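Local coordinates for DUF3201 domain-containing protein (Pyrococcus furiosus, PDB 1YB3) that is of unknown function but folds into helices packed on a seven-stranded antiparallel sheet, at residues Ile21-Leu32 and Val76-Tyr84; Phe85-Leu94 and Phe165-Leu175. One frame throughout, in Å; residues are numbered along the deposited sequence.

Interaction 1 (Ile21-Leu32 and Val76-Tyr84)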
loop_
_atom_site.group_PDB
_atom_site.type_symbol
_atom_site.label_atom_id
_atom_site.label_comp_id
_atom_site.label_asym_id
_atom_site.label_seq_id
_atom_site.Cartn_x
_atom_site.Cartn_y
_atom_site.Cartn_z
ATOM N N ILE A 21 15.741 5.460 3.360
ATOM C CA ILE A 21 14.783 4.437 2.888
ATOM C C ILE A 21 14.943 3.130 3.681
ATOM O O ILE A 21 13.976 2.612 4.277
ATOM C CB ILE A 21 14.929 4.180 1.347
ATOM C CG1 ILE A 21 14.478 5.395 0.531
ATOM C CG2 ILE A 21 14.205 2.882 0.899
ATOM C CD1 ILE A 21 14.928 5.338 -0.934
ATOM N N TRP A 22 16.169 2.598 3.715
ATOM C CA TRP A 22 16.385 1.336 4.400
ATOM C C TRP A 22 16.324 1.455 5.928
ATOM O O TRP A 22 15.668 0.633 6.578
ATOM C CB TRP A 22 17.665 0.625 3.897
ATOM C CG TRP A 22 17.390 -0.240 2.700
ATOM C CD1 TRP A 22 17.101 -1.577 2.709
ATOM C CD2 TRP A 22 17.361 0.163 1.324
ATOM N NE1 TRP A 22 16.890 -2.021 1.439
ATOM C CE2 TRP A 22 17.044 -0.982 0.564
ATOM C CE3 TRP A 22 17.569 1.375 0.662
ATOM C CZ2 TRP A 22 16.940 -0.956 -0.837
ATOM C CZ3 TRP A 22 17.461 1.406 -0.732
ATOM C CH2 TRP A 22 17.148 0.244 -1.464
ATOM N N GLY A 23 16.947 2.496 6.496
ATOM C CA GLY A 23 16.945 2.724 7.951
ATOM C C GLY A 23 15.531 2.898 8.490
ATOM O O GLY A 23 15.176 2.318 9.520
ATOM N N ASP A 24 14.717 3.657 7.766
ATOM C CA ASP A 24 13.332 3.894 8.177
ATOM C C ASP A 24 12.497 2.608 8.205
ATOM O O ASP A 24 11.631 2.464 9.085
ATOM C CB ASP A 24 12.647 4.933 7.279
ATOM C CG ASP A 24 13.060 6.374 7.598
ATOM O OD1 ASP A 24 13.981 6.594 8.421
ATOM O OD2 ASP A 24 12.447 7.292 7.008
ATOM N N ILE A 25 12.695 1.710 7.237
ATOM C CA ILE A 25 11.919 0.459 7.224
ATOM C C ILE A 25 12.389 -0.551 8.275
ATOM O O ILE A 25 11.567 -1.244 8.906
ATOM C CB ILE A 25 11.793 -0.169 5.809
ATOM C CG1 ILE A 25 10.890 0.701 4.939
ATOM C CG2 ILE A 25 11.209 -1.588 5.857
ATOM C CD1 ILE A 25 9.440 0.819 5.455
ATOM N N PHE A 26 13.700 -0.629 8.501
ATOM C CA PHE A 26 14.166 -1.490 9.583
ATOM C C PHE A 26 13.561 -1.005 10.914
ATOM O O PHE A 26 13.085 -1.815 11.724
ATOM C CB PHE A 26 15.701 -1.563 9.625
ATOM C CG PHE A 26 16.299 -2.328 8.469
ATOM C CD1 PHE A 26 15.933 -3.656 8.226
ATOM C CD2 PHE A 26 17.244 -1.729 7.629
ATOM C CE1 PHE A 26 16.485 -4.367 7.151
ATOM C CE2 PHE A 26 17.808 -2.437 6.547
ATOM C CZ PHE A 26 17.423 -3.748 6.308
ATOM N N GLU A 27 13.516 0.315 11.093
ATOM C CA GLU A 27 12.963 0.933 12.306
ATOM C C GLU A 27 11.457 0.680 12.411
ATOM O O GLU A 27 10.949 0.270 13.475
ATOM C CB GLU A 27 13.247 2.438 12.320
ATOM C CG GLU A 27 12.634 3.194 13.509
ATOM C CD GLU A 27 12.923 4.694 13.465
ATOM O OE1 GLU A 27 13.728 5.165 14.310
ATOM O OE2 GLU A 27 12.360 5.395 12.583
ATOM N N LEU A 28 10.751 0.915 11.307
ATOM C CA LEU A 28 9.288 0.783 11.295
ATOM C C LEU A 28 8.856 -0.661 11.514
ATOM O O LEU A 28 7.812 -0.903 12.170
ATOM C CB LEU A 28 8.702 1.321 9.990
ATOM C CG LEU A 28 7.184 1.311 9.840
ATOM C CD1 LEU A 28 6.529 2.157 10.969
ATOM C CD2 LEU A 28 6.817 1.819 8.457
ATOM N N ARG A 29 9.623 -1.618 10.978
ATOM C CA ARG A 29 9.333 -3.038 11.173
ATOM C C ARG A 29 9.322 -3.378 12.657
ATOM O O ARG A 29 8.377 -4.027 13.150
ATOM C CB ARG A 29 10.305 -3.946 10.384
ATOM C CG ARG A 29 9.903 -5.427 10.357
ATOM C CD ARG A 29 10.465 -6.208 11.547
ATOM N NE ARG A 29 9.879 -7.549 11.632
ATOM C CZ ARG A 29 10.149 -8.440 12.582
ATOM N NH1 ARG A 29 11.050 -8.173 13.530
ATOM N NH2 ARG A 29 9.539 -9.625 12.563
ATOM N N GLU A 30 10.343 -2.934 13.388
ATOM C CA GLU A 30 10.390 -3.255 14.823
ATOM C C GLU A 30 9.248 -2.567 15.580
ATOM O O GLU A 30 8.634 -3.163 16.501
ATOM C CB GLU A 30 11.763 -2.913 15.407
ATOM C CG GLU A 30 12.920 -3.754 14.812
ATOM C CD GLU A 30 12.668 -5.263 14.864
ATOM O OE1 GLU A 30 12.220 -5.767 15.922
ATOM O OE2 GLU A 30 12.927 -5.950 13.855
ATOM N N GLU A 31 8.923 -1.348 15.166
ATOM C CA GLU A 31 7.846 -0.581 15.797
ATOM C C GLU A 31 6.491 -1.252 15.580
ATOM O O GLU A 31 5.724 -1.443 16.535
ATOM C CB GLU A 31 7.820 0.867 15.300
ATOM C CG GLU A 31 8.997 1.699 15.834
ATOM C CD GLU A 31 9.207 3.006 15.101
ATOM O OE1 GLU A 31 8.549 3.245 14.063
ATOM O OE2 GLU A 31 10.056 3.800 15.568
ATOM N N LEU A 32 6.197 -1.633 14.338
ATOM C CA LEU A 32 4.892 -2.270 14.071
ATOM C C LEU A 32 4.812 -3.699 14.627
ATOM O O LEU A 32 3.715 -4.181 14.958
ATOM C CB LEU A 32 4.523 -2.218 12.574
ATOM C CG LEU A 32 4.344 -0.829 11.933
ATOM C CD1 LEU A 32 3.879 -0.993 10.513
ATOM C CD2 LEU A 32 3.320 0.069 12.695
ATOM N N VAL A 76 4.172 -3.600 4.219
ATOM C CA VAL A 76 4.567 -2.220 4.495
ATOM C C VAL A 76 5.986 -2.066 3.956
ATOM O O VAL A 76 6.825 -2.942 4.155
ATOM C CB VAL A 76 4.592 -1.976 5.987
ATOM C CG1 VAL A 76 5.115 -0.584 6.313
ATOM C CG2 VAL A 76 3.179 -2.193 6.545
ATOM N N GLY A 77 6.259 -0.950 3.302
ATOM C CA GLY A 77 7.623 -0.773 2.726
ATOM C C GLY A 77 7.964 0.667 2.416
ATOM O O GLY A 77 7.241 1.594 2.806
ATOM N N ALA A 78 9.090 0.869 1.732
ATOM C CA ALA A 78 9.460 2.221 1.315
ATOM C C ALA A 78 10.093 2.122 -0.044
ATOM O O ALA A 78 10.732 1.099 -0.375
ATOM C CB ALA A 78 10.429 2.859 2.300
ATOM N N THR A 79 9.876 3.163 -0.835
ATOM C CA THR A 79 10.542 3.335 -2.136
ATOM C C THR A 79 11.146 4.745 -2.080
ATOM O O THR A 79 10.992 5.458 -1.093
ATOM C CB THR A 79 9.520 3.325 -3.281
ATOM O OG1 THR A 79 8.712 4.492 -3.165
ATOM C CG2 THR A 79 8.617 2.042 -3.260
ATOM N N PRO A 80 11.844 5.177 -3.148
ATOM C CA PRO A 80 12.344 6.561 -3.109
ATOM C C PRO A 80 11.257 7.641 -2.916
ATOM O O PRO A 80 11.574 8.792 -2.583
ATOM C CB PRO A 80 13.039 6.712 -4.469
ATOM C CG PRO A 80 13.472 5.300 -4.818
ATOM C CD PRO A 80 12.290 4.465 -4.364
ATOM N N GLN A 81 9.994 7.266 -3.119
ATOM C CA GLN A 81 8.854 8.186 -2.870
ATOM C C GLN A 81 8.495 8.316 -1.391
ATOM O O GLN A 81 7.908 9.333 -0.960
ATOM C CB GLN A 81 7.614 7.737 -3.630
ATOM C CG GLN A 81 7.610 8.068 -5.113
ATOM C CD GLN A 81 6.309 7.652 -5.803
ATOM O OE1 GLN A 81 5.707 6.634 -5.465
ATOM N NE2 GLN A 81 5.881 8.444 -6.768
ATOM N N GLY A 82 8.838 7.290 -0.620
ATOM C CA GLY A 82 8.487 7.243 0.808
ATOM C C GLY A 82 7.834 5.937 1.223
ATOM O O GLY A 82 7.935 4.926 0.522
ATOM N N PHE A 83 7.170 5.966 2.386
ATOM C CA PHE A 83 6.493 4.794 2.923
ATOM C C PHE A 83 5.219 4.448 2.129
ATOM O O PHE A 83 4.547 5.330 1.559
ATOM C CB PHE A 83 5.998 5.056 4.343
ATOM C CG PHE A 83 7.065 5.270 5.372
ATOM C CD1 PHE A 83 7.882 4.212 5.809
ATOM C CD2 PHE A 83 7.194 6.514 5.987
ATOM C CE1 PHE A 83 8.836 4.411 6.808
ATOM C CE2 PHE A 83 8.143 6.725 6.998
ATOM C CZ PHE A 83 8.967 5.676 7.407
ATOM N N TYR A 84 4.854 3.175 2.159
ATOM C CA TYR A 84 3.535 2.744 1.706
ATOM C C TYR A 84 3.098 1.532 2.526
ATOM O O TYR A 84 3.918 0.860 3.162
ATOM C CB TYR A 84 3.550 2.396 0.219
ATOM C CG TYR A 84 4.334 1.133 -0.065
ATOM C CD1 TYR A 84 3.703 -0.099 -0.059
ATOM C CD2 TYR A 84 5.720 1.173 -0.272
ATOM C CE1 TYR A 84 4.427 -1.296 -0.275
ATOM C CE2 TYR A 84 6.445 -0.010 -0.497
ATOM C CZ TYR A 84 5.796 -1.221 -0.502
ATOM O OH TYR A 84 6.504 -2.391 -0.710
#
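Ile21, Ile25, Leu28 and Leu32 of helix 11-35 pack on a beta hairpin, strands 74-79 and 82-90, of the seven-stranded antiparallel sheet. The helix segment runs nearly antiparallel to strand 76-79, with the axes 8.1 Å apart. The contact is apolar. Ile25 sits closest to the backbone: its CD1 lies 3.4 Å from Gly77 C, and its CG1 presses on Ala78 CB at 3.4 Å, a tight carbon pair. With CG anti to the backbone N (chi1 -178°), Leu28 extends toward the hairpin, and its CD2 meets both Val76 CG1 (3.6 Å) and the Phe83 ring. Leu32 CD1 extends this row to Val76 CG2.

The Phe83 ring is the aromatic part. Ile25 CD1 comes to its edge, near the ring plane, while Asp24 CB approaches CZ. The ring also touches Val158 of helix 155-171, so it is in contact with both helices.

Thr79 to Gly82 form a type I beta turn, and Gln81 N donates to Thr79 OG1 at 3.1 Å, an ST turn. Over this turn Ile21 CD1 rests 3.6 Å from Pro80 CA.

Interaction 2 (Phe85-Leu94 and Phe165-Leu175)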
loop_
_atom_site.group_PDB
_atom_site.type_symbol
_atom_site.label_atom_id
_atom_site.label_comp_id
_atom_site.label_asym_id
_atom_site.label_seq_id
_atom_site.Cartn_x
_atom_site.Cartn_y
_atom_site.Cartn_z
ATOM N N PHE A 85 1.794 1.270 2.528
ATOM C CA PHE A 85 1.316 -0.036 2.929
ATOM C C PHE A 85 0.236 -0.449 1.956
ATOM O O PHE A 85 -0.359 0.385 1.266
ATOM C CB PHE A 85 0.826 -0.058 4.394
ATOM C CG PHE A 85 -0.396 0.796 4.641
ATOM C CD1 PHE A 85 -1.667 0.251 4.499
ATOM C CD2 PHE A 85 -0.263 2.121 5.031
ATOM C CE1 PHE A 85 -2.813 1.024 4.733
ATOM C CE2 PHE A 85 -1.416 2.925 5.246
ATOM C CZ PHE A 85 -2.687 2.363 5.082
ATOM N N VAL A 86 0.029 -1.754 1.875
ATOM C CA VAL A 86 -0.972 -2.309 0.970
ATOM C C VAL A 86 -1.577 -3.543 1.608
ATOM O O VAL A 86 -0.850 -4.336 2.217
ATOM C CB VAL A 86 -0.351 -2.639 -0.435
ATOM C CG1 VAL A 86 0.876 -3.516 -0.306
ATOM C CG2 VAL A 86 -1.402 -3.248 -1.395
ATOM N N PHE A 87 -2.901 -3.707 1.482
ATOM C CA PHE A 87 -3.557 -4.941 1.892
ATOM C C PHE A 87 -4.333 -5.503 0.724
ATOM O O PHE A 87 -4.972 -4.741 -0.008
ATOM C CB PHE A 87 -4.532 -4.684 3.036
ATOM C CG PHE A 87 -3.863 -4.633 4.390
ATOM C CD1 PHE A 87 -3.721 -5.792 5.133
ATOM C CD2 PHE A 87 -3.397 -3.434 4.901
ATOM C CE1 PHE A 87 -3.100 -5.778 6.382
ATOM C CE2 PHE A 87 -2.767 -3.405 6.178
ATOM C CZ PHE A 87 -2.632 -4.575 6.893
ATOM N N ALA A 88 -4.282 -6.826 0.589
ATOM C CA ALA A 88 -4.996 -7.547 -0.468
ATOM C C ALA A 88 -6.151 -8.297 0.159
ATOM O O ALA A 88 -5.971 -8.969 1.195
ATOM C CB ALA A 88 -4.060 -8.525 -1.168
ATOM N N PHE A 89 -7.317 -8.234 -0.484
ATOM C CA PHE A 89 -8.491 -8.970 -0.027
ATOM C C PHE A 89 -9.149 -9.706 -1.207
ATOM O O PHE A 89 -9.167 -9.164 -2.325
ATOM C CB PHE A 89 -9.516 -8.032 0.605
ATOM C CG PHE A 89 -8.996 -7.259 1.798
ATOM C CD1 PHE A 89 -8.704 -7.916 2.998
ATOM C CD2 PHE A 89 -8.839 -5.877 1.735
ATOM C CE1 PHE A 89 -8.221 -7.189 4.108
ATOM C CE2 PHE A 89 -8.380 -5.157 2.841
ATOM C CZ PHE A 89 -8.071 -5.827 4.023
ATOM N N PRO A 90 -9.691 -10.922 -0.960
ATOM C CA PRO A 90 -10.457 -11.590 -2.022
ATOM C C PRO A 90 -11.673 -10.759 -2.436
ATOM O O PRO A 90 -12.387 -10.217 -1.597
ATOM C CB PRO A 90 -10.897 -12.916 -1.377
ATOM C CG PRO A 90 -10.004 -13.118 -0.210
ATOM C CD PRO A 90 -9.647 -11.729 0.277
ATOM N N LYS A 91 -11.901 -10.667 -3.744
ATOM C CA LYS A 91 -13.000 -9.888 -4.302
ATOM C C LYS A 91 -14.351 -10.211 -3.637
ATOM O O LYS A 91 -15.147 -9.310 -3.374
ATOM C CB LYS A 91 -13.055 -10.129 -5.828
ATOM C CG LYS A 91 -14.163 -9.429 -6.597
ATOM C CD LYS A 91 -13.995 -9.619 -8.131
ATOM C CE LYS A 91 -14.296 -11.042 -8.600
ATOM N NZ LYS A 91 -14.371 -11.150 -10.108
ATOM N N GLU A 92 -14.602 -11.489 -3.359
ATOM C CA GLU A 92 -15.907 -11.919 -2.822
ATOM C C GLU A 92 -16.181 -11.408 -1.404
ATOM O O GLU A 92 -17.324 -11.404 -0.957
ATOM C CB GLU A 92 -16.079 -13.447 -2.898
ATOM C CG GLU A 92 -15.185 -14.257 -1.962
ATOM C CD GLU A 92 -13.857 -14.669 -2.590
ATOM O OE1 GLU A 92 -13.514 -14.189 -3.703
ATOM O OE2 GLU A 92 -13.150 -15.489 -1.958
ATOM N N GLU A 93 -15.127 -10.973 -0.710
ATOM C CA GLU A 93 -15.256 -10.389 0.629
ATOM C C GLU A 93 -15.577 -8.899 0.589
ATOM O O GLU A 93 -15.995 -8.315 1.590
ATOM C CB GLU A 93 -13.970 -10.608 1.434
ATOM C CG GLU A 93 -13.789 -12.028 1.930
ATOM C CD GLU A 93 -12.511 -12.216 2.745
ATOM O OE1 GLU A 93 -11.921 -11.205 3.204
ATOM O OE2 GLU A 93 -12.098 -13.391 2.929
ATOM N N LEU A 94 -15.359 -8.275 -0.563
ATOM C CA LEU A 94 -15.548 -6.840 -0.683
ATOM C C LEU A 94 -16.986 -6.452 -1.015
ATOM O O LEU A 94 -17.846 -7.311 -1.241
ATOM C CB LEU A 94 -14.572 -6.264 -1.713
ATOM C CG LEU A 94 -13.105 -6.554 -1.384
ATOM C CD1 LEU A 94 -12.244 -6.131 -2.544
ATOM C CD2 LEU A 94 -12.663 -5.878 -0.075
ATOM N N PHE A 165 -6.758 2.305 8.616
ATOM C CA PHE A 165 -7.113 1.285 7.673
ATOM C C PHE A 165 -7.618 0.020 8.364
ATOM O O PHE A 165 -8.651 -0.560 7.976
ATOM C CB PHE A 165 -5.923 0.955 6.744
ATOM C CG PHE A 165 -6.317 0.075 5.584
ATOM C CD1 PHE A 165 -6.738 0.654 4.372
ATOM C CD2 PHE A 165 -6.332 -1.318 5.717
ATOM C CE1 PHE A 165 -7.148 -0.152 3.305
ATOM C CE2 PHE A 165 -6.742 -2.146 4.640
ATOM C CZ PHE A 165 -7.137 -1.550 3.429
ATOM N N ILE A 166 -6.893 -0.403 9.398
ATOM C CA ILE A 166 -7.278 -1.608 10.152
ATOM C C ILE A 166 -8.673 -1.427 10.776
ATOM O O ILE A 166 -9.508 -2.330 10.698
ATOM C CB ILE A 166 -6.191 -2.015 11.196
ATOM C CG1 ILE A 166 -4.958 -2.588 10.471
ATOM C CG2 ILE A 166 -6.746 -3.044 12.188
ATOM C CD1 ILE A 166 -3.682 -2.676 11.327
ATOM N N GLU A 167 -8.930 -0.245 11.312
ATOM C CA GLU A 167 -10.222 0.052 11.950
ATOM C C GLU A 167 -11.359 0.024 10.908
ATOM O O GLU A 167 -12.432 -0.530 11.162
ATOM C CB GLU A 167 -10.146 1.372 12.720
ATOM C CG GLU A 167 -9.209 1.270 13.933
ATOM C CD GLU A 167 -8.818 2.618 14.552
ATOM O OE1 GLU A 167 -9.015 3.687 13.907
ATOM O OE2 GLU A 167 -8.277 2.578 15.688
ATOM N N LEU A 168 -11.103 0.574 9.719
ATOM C CA LEU A 168 -12.098 0.524 8.649
ATOM C C LEU A 168 -12.338 -0.929 8.216
ATOM O O LEU A 168 -13.480 -1.362 8.050
ATOM C CB LEU A 168 -11.642 1.371 7.466
ATOM C CG LEU A 168 -12.504 1.312 6.210
ATOM C CD1 LEU A 168 -13.944 1.807 6.447
ATOM C CD2 LEU A 168 -11.816 2.112 5.087
ATOM N N ALA A 169 -11.251 -1.679 8.029
ATOM C CA ALA A 169 -11.335 -3.091 7.665
ATOM C C ALA A 169 -12.108 -3.927 8.682
ATOM O O ALA A 169 -12.885 -4.783 8.290
ATOM C CB ALA A 169 -9.934 -3.668 7.454
ATOM N N ARG A 170 -11.888 -3.656 9.975
ATOM C CA ARG A 170 -12.631 -4.335 11.051
ATOM C C ARG A 170 -14.146 -4.153 10.892
ATOM O O ARG A 170 -14.917 -5.099 11.101
ATOM C CB ARG A 170 -12.183 -3.827 12.433
ATOM C CG ARG A 170 -10.834 -4.325 12.887
ATOM C CD ARG A 170 -10.695 -4.178 14.406
ATOM N NE ARG A 170 -9.361 -4.548 14.865
ATOM C CZ ARG A 170 -8.461 -3.688 15.322
ATOM N NH1 ARG A 170 -8.743 -2.383 15.392
ATOM N NH2 ARG A 170 -7.272 -4.134 15.713
ATOM N N ARG A 171 -14.568 -2.950 10.504
ATOM C CA ARG A 171 -15.996 -2.650 10.287
ATOM C C ARG A 171 -16.645 -3.549 9.231
ATOM O O ARG A 171 -17.852 -3.821 9.292
ATOM C CB ARG A 171 -16.196 -1.198 9.864
ATOM C CG ARG A 171 -16.017 -0.139 10.939
ATOM C CD ARG A 171 -16.312 1.266 10.336
ATOM N NE ARG A 171 -17.550 1.266 9.553
ATOM C CZ ARG A 171 -17.785 2.018 8.477
ATOM N NH1 ARG A 171 -16.870 2.868 8.011
ATOM N NH2 ARG A 171 -18.952 1.915 7.855
ATOM N N TYR A 172 -15.841 -3.995 8.264
ATOM C CA TYR A 172 -16.301 -4.874 7.202
ATOM C C TYR A 172 -15.875 -6.334 7.379
ATOM O O TYR A 172 -16.002 -7.137 6.444
ATOM C CB TYR A 172 -15.841 -4.319 5.842
ATOM C CG TYR A 172 -16.590 -3.060 5.463
ATOM C CD1 TYR A 172 -17.763 -3.129 4.706
ATOM C CD2 TYR A 172 -16.157 -1.806 5.899
ATOM C CE1 TYR A 172 -18.469 -1.983 4.369
ATOM C CE2 TYR A 172 -16.857 -0.644 5.559
ATOM C CZ TYR A 172 -18.015 -0.749 4.797
ATOM O OH TYR A 172 -18.720 0.390 4.469
ATOM N N ASN A 173 -15.373 -6.671 8.575
ATOM C CA ASN A 173 -14.971 -8.037 8.903
ATOM C C ASN A 173 -13.821 -8.544 8.035
ATOM O O ASN A 173 -13.700 -9.747 7.762
ATOM C CB ASN A 173 -16.172 -9.000 8.802
ATOM C CG ASN A 173 -15.931 -10.282 9.544
ATOM O OD1 ASN A 173 -15.506 -10.253 10.694
ATOM N ND2 ASN A 173 -16.175 -11.417 8.889
ATOM N N LEU A 174 -12.984 -7.612 7.597
ATOM C CA LEU A 174 -11.841 -7.925 6.731
ATOM C C LEU A 174 -10.537 -8.139 7.505
ATOM O O LEU A 174 -9.658 -8.900 7.050
ATOM C CB LEU A 174 -11.651 -6.817 5.679
ATOM C CG LEU A 174 -12.757 -6.689 4.619
ATOM C CD1 LEU A 174 -12.517 -5.441 3.798
ATOM C CD2 LEU A 174 -12.855 -7.917 3.719
ATOM N N LEU A 175 -10.402 -7.454 8.652
ATOM C CA LEU A 175 -9.211 -7.579 9.494
ATOM C C LEU A 175 -9.566 -7.580 10.964
ATOM O O LEU A 175 -10.741 -7.531 11.323
ATOM C CB LEU A 175 -8.201 -6.460 9.231
ATOM C CG LEU A 175 -7.416 -6.502 7.912
ATOM C CD1 LEU A 175 -6.549 -5.238 7.798
ATOM C CD2 LEU A 175 -6.577 -7.752 7.773
ATOM O OXT LEU A 175 -8.647 -7.618 11.767
#
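Phe85, Phe87 and Phe89 point from one face of strand 82-90 toward the C-terminal part of helix 155-171, where Phe165 touches all three. This is helix-on-sheet packing built on an aromatic cluster of Phe85, Phe87 and Phe165. The strand and helix segments run almost parallel, with their axes 11.4 Å apart, a separation spanned by large side chains.

The tight part surrounds Phe165. Phe85 turns its edge toward the Phe165 face in an offset edge-to-face pair, planes at 72°. Phe87 lies nearly parallel to Phe165 (10°) but is slid aside, so the rings barely overlap; Phe87 CD2 is 3.6 Å from Phe165 CE2. Phe89 and Phe165 meet edge to edge, with Phe89 CE2 3.9 Å from Phe165 CZ. Phe165 enters with CG anti to its own backbone N (chi1 -170°), which carries the ring toward the strand. Replacing Phe165 by alanine is likely to leave a gap among the three strand phenylalanines and their rings freer to turn.

The C-terminal tail folds back over the same rings. A Schellman motif ends the helix at Asn173. Leu174 CB then makes a CH-pi contact over one face of Phe89, and Leu175 CD1 makes another over one face of Phe87, 4.0 Å from the ring centroid.

The looser side is at Glu93, which is solvent-exposed. Its OE1 merely lies alongside Leu174 CD2 at 3.5 Å.

Helix 96-105 flanks the contact, with Val102 against Phe165 and Phe98 against Leu174. Strand 144-150 pairs with strand 82-90, and its Val149 touches Phe85.

From the N terminus, helix 11-35 comes first. Interaction 1 closes a loop when the chain returns as the hairpin 76-84, after 43 intervening residues that include strands 40-47 and 65-71. The chain then continues directly along strand 82-90 into interaction 2. That contact closes a second loop only at the C terminus, after helices 96-105 and 130-138 and strands 108-112, 120-123 and 144-150. The two loops therefore follow in series and neither nest nor cross. The centres of the two contacts lie about 22 Å apart, yet they touch where Val76 CG2 meets Phe85 CB. Strand 82-90 takes part in both; together with strand 74-79 it joins helices 11-35 and 155-171 to the sheet.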